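Local atomic coordinates of DUF1780 domain-containing protein (Pseudomonas aeruginosa, PDB entry 1Y0K), a protein that is of unknown function but belongs to a family of putative endonucleases in the PDDEXK clan, which suggests a nuclease-like role. Residues E163-G168 / F184-A189. Sequence-based numbering, arbitrary orientation.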
loop_
_atom_site.group_PDB
_atom_site.type_symbol
_atom_site.label_atom_id
_atom_site.label_comp_id
_atom_site.label_asym_id
_atom_site.label_seq_id
_atom_site.Cartn_x
_atom_site.Cartn_y
_atom_site.Cartn_z
ATOM N N GLU A 163 -1.349 -11.326 -11.971
ATOM C CA GLU A 163 -2.522 -11.857 -11.289
ATOM C C GLU A 163 -3.420 -10.709 -10.853
ATOM O O GLU A 163 -4.641 -10.802 -10.926
ATOM C CB GLU A 163 -2.149 -12.724 -10.085
ATOM C CG GLU A 163 -3.367 -13.446 -9.498
ATOM C CD GLU A 163 -3.101 -14.223 -8.219
ATOM O OE1 GLU A 163 -1.938 -14.555 -7.914
ATOM O OE2 GLU A 163 -4.084 -14.512 -7.514
ATOM N N TYR A 164 -2.808 -9.618 -10.407
ATOM C CA TYR A 164 -3.584 -8.513 -9.857
ATOM C C TYR A 164 -4.211 -7.679 -10.973
ATOM O O TYR A 164 -5.340 -7.204 -10.839
ATOM C CB TYR A 164 -2.726 -7.658 -8.912
ATOM C CG TYR A 164 -1.993 -8.463 -7.847
ATOM C CD1 TYR A 164 -2.545 -9.645 -7.304
ATOM C CD2 TYR A 164 -0.747 -8.064 -7.394
ATOM C CE1 TYR A 164 -1.861 -10.383 -6.333
ATOM C CE2 TYR A 164 -0.058 -8.795 -6.421
ATOM C CZ TYR A 164 -0.614 -9.951 -5.905
ATOM O OH TYR A 164 0.088 -10.655 -4.956
ATOM N N LEU A 165 -3.481 -7.524 -12.071
ATOM C CA LEU A 165 -4.047 -6.934 -13.295
ATOM C C LEU A 165 -5.298 -7.698 -13.733
ATOM O O LEU A 165 -6.336 -7.095 -14.015
ATOM C CB LEU A 165 -3.021 -6.922 -14.424
ATOM C CG LEU A 165 -1.932 -5.843 -14.394
ATOM C CD1 LEU A 165 -0.773 -6.229 -15.304
ATOM C CD2 LEU A 165 -2.521 -4.496 -14.806
ATOM N N ARG A 166 -5.203 -9.026 -13.759
ATOM C CA ARG A 166 -6.333 -9.875 -14.158
ATOM C C ARG A 166 -7.567 -9.766 -13.239
ATOM O O ARG A 166 -8.684 -10.054 -13.663
ATOM C CB ARG A 166 -5.889 -11.338 -14.339
ATOM C CG ARG A 166 -5.053 -11.554 -15.608
ATOM C CD ARG A 166 -5.034 -13.013 -16.054
ATOM N NE ARG A 166 -4.238 -13.850 -15.159
ATOM C CZ ARG A 166 -2.934 -14.078 -15.296
ATOM N NH1 ARG A 166 -2.252 -13.539 -16.306
ATOM N NH2 ARG A 166 -2.305 -14.848 -14.417
ATOM N N GLN A 167 -7.371 -9.336 -11.994
ATOM C CA GLN A 167 -8.489 -9.170 -11.041
ATOM C C GLN A 167 -9.376 -7.955 -11.350
ATOM O O GLN A 167 -10.494 -7.836 -10.816
ATOM C CB GLN A 167 -7.971 -9.126 -9.595
ATOM C CG GLN A 167 -7.438 -10.475 -9.085
ATOM C CD GLN A 167 -6.631 -10.361 -7.800
ATOM O OE1 GLN A 167 -6.214 -9.263 -7.401
ATOM N NE2 GLN A 167 -6.401 -11.507 -7.141
ATOM N N GLY A 168 -8.865 -7.058 -12.193
ATOM C CA GLY A 168 -9.652 -5.961 -12.764
ATOM C C GLY A 168 -9.627 -4.617 -12.059
ATOM O O GLY A 168 -10.331 -3.693 -12.478
ATOM N N PHE A 184 0.586 -0.754 -10.651
ATOM C CA PHE A 184 -0.011 -0.494 -11.956
ATOM C C PHE A 184 -1.129 0.519 -11.824
ATOM O O PHE A 184 -1.689 0.700 -10.747
ATOM C CB PHE A 184 -0.501 -1.789 -12.646
ATOM C CG PHE A 184 -1.746 -2.411 -12.033
ATOM C CD1 PHE A 184 -3.022 -1.956 -12.375
ATOM C CD2 PHE A 184 -1.637 -3.499 -11.168
ATOM C CE1 PHE A 184 -4.167 -2.548 -11.834
ATOM C CE2 PHE A 184 -2.771 -4.111 -10.630
ATOM C CZ PHE A 184 -4.040 -3.636 -10.960
ATOM N N ALA A 185 -1.447 1.193 -12.928
ATOM C CA ALA A 185 -2.563 2.126 -12.936
ATOM C C ALA A 185 -3.057 2.268 -14.361
ATOM O O ALA A 185 -2.271 2.590 -15.262
ATOM C CB ALA A 185 -2.149 3.465 -12.376
ATOM N N HIS A 186 -4.340 1.976 -14.566
ATOM C CA HIS A 186 -4.942 2.061 -15.893
ATOM C C HIS A 186 -5.129 3.510 -16.328
ATOM O O HIS A 186 -5.095 4.427 -15.512
ATOM C CB HIS A 186 -6.280 1.329 -15.939
ATOM C CG HIS A 186 -6.157 -0.158 -15.994
ATOM N ND1 HIS A 186 -5.942 -0.847 -17.173
ATOM C CD2 HIS A 186 -6.244 -1.094 -15.021
ATOM C CE1 HIS A 186 -5.896 -2.143 -16.917
ATOM N NE2 HIS A 186 -6.073 -2.318 -15.619
ATOM N N SER A 187 -5.359 3.705 -17.624
ATOM C CA SER A 187 -5.487 5.047 -18.197
ATOM C C SER A 187 -6.493 5.951 -17.479
ATOM O O SER A 187 -6.303 7.173 -17.425
ATOM C CB SER A 187 -5.810 4.950 -19.695
ATOM O OG SER A 187 -7.094 4.380 -19.894
ATOM N N GLY A 188 -7.546 5.356 -16.922
ATOM C CA GLY A 188 -8.571 6.091 -16.173
ATOM C C GLY A 188 -8.221 6.484 -14.747
ATOM O O GLY A 188 -8.941 7.263 -14.120
ATOM N N ALA A 189 -7.114 5.951 -14.232
ATOM C CA ALA A 189 -6.661 6.242 -12.872
ATOM C C ALA A 189 -6.217 7.698 -12.753
ATOM O O ALA A 189 -5.776 8.288 -13.743
ATOM C CB ALA A 189 -5.524 5.298 -12.475
HETATM O O HOH W 1 -6.773 -4.362 -13.969
#
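One face of the Phe184 ring carries the CD2 methyl of Leu165, a CH-pi contact with that carbon 3.6 Å from the ring centroid and 17° off the normal. At the edge of the other flat group, the His186 imidazole, a water lies in the ring plane. The contact packs the short helix 162-166 against the end of strand 179-185 in the mixed sheet, an alpha/beta arrangement consistent with the PDDEXK clan to which the family is assigned. Phe184 CG sits between its own backbone N and carbonyl carbon (chi1 72°), and the ring reaches across to the helix, where its far end meets backbone as well as side chain: CZ is 3.8 Å from Tyr164 O, and CE2 is 3.9 Å from Tyr164 CB. The side chains of Leu165 and Phe184 run past each other in opposite directions, with the methyl over the ring. The Tyr164 ring itself leads away, its hydroxyl hydrogen-bonded to Gln115 O and its side chain packed on helix 119-132. Leu172 of strand 171-175 touches both Tyr164 and Phe184. At the exposed His186, Leu165 CD2 comes 4.2 Å from His186 NE2, and the polar link there is made by solvent: the water donates to Leu165 O at 2.8 Å and hydrogen-bonds His186 NE2, with 2.7 Å between its oxygen and that nitrogen.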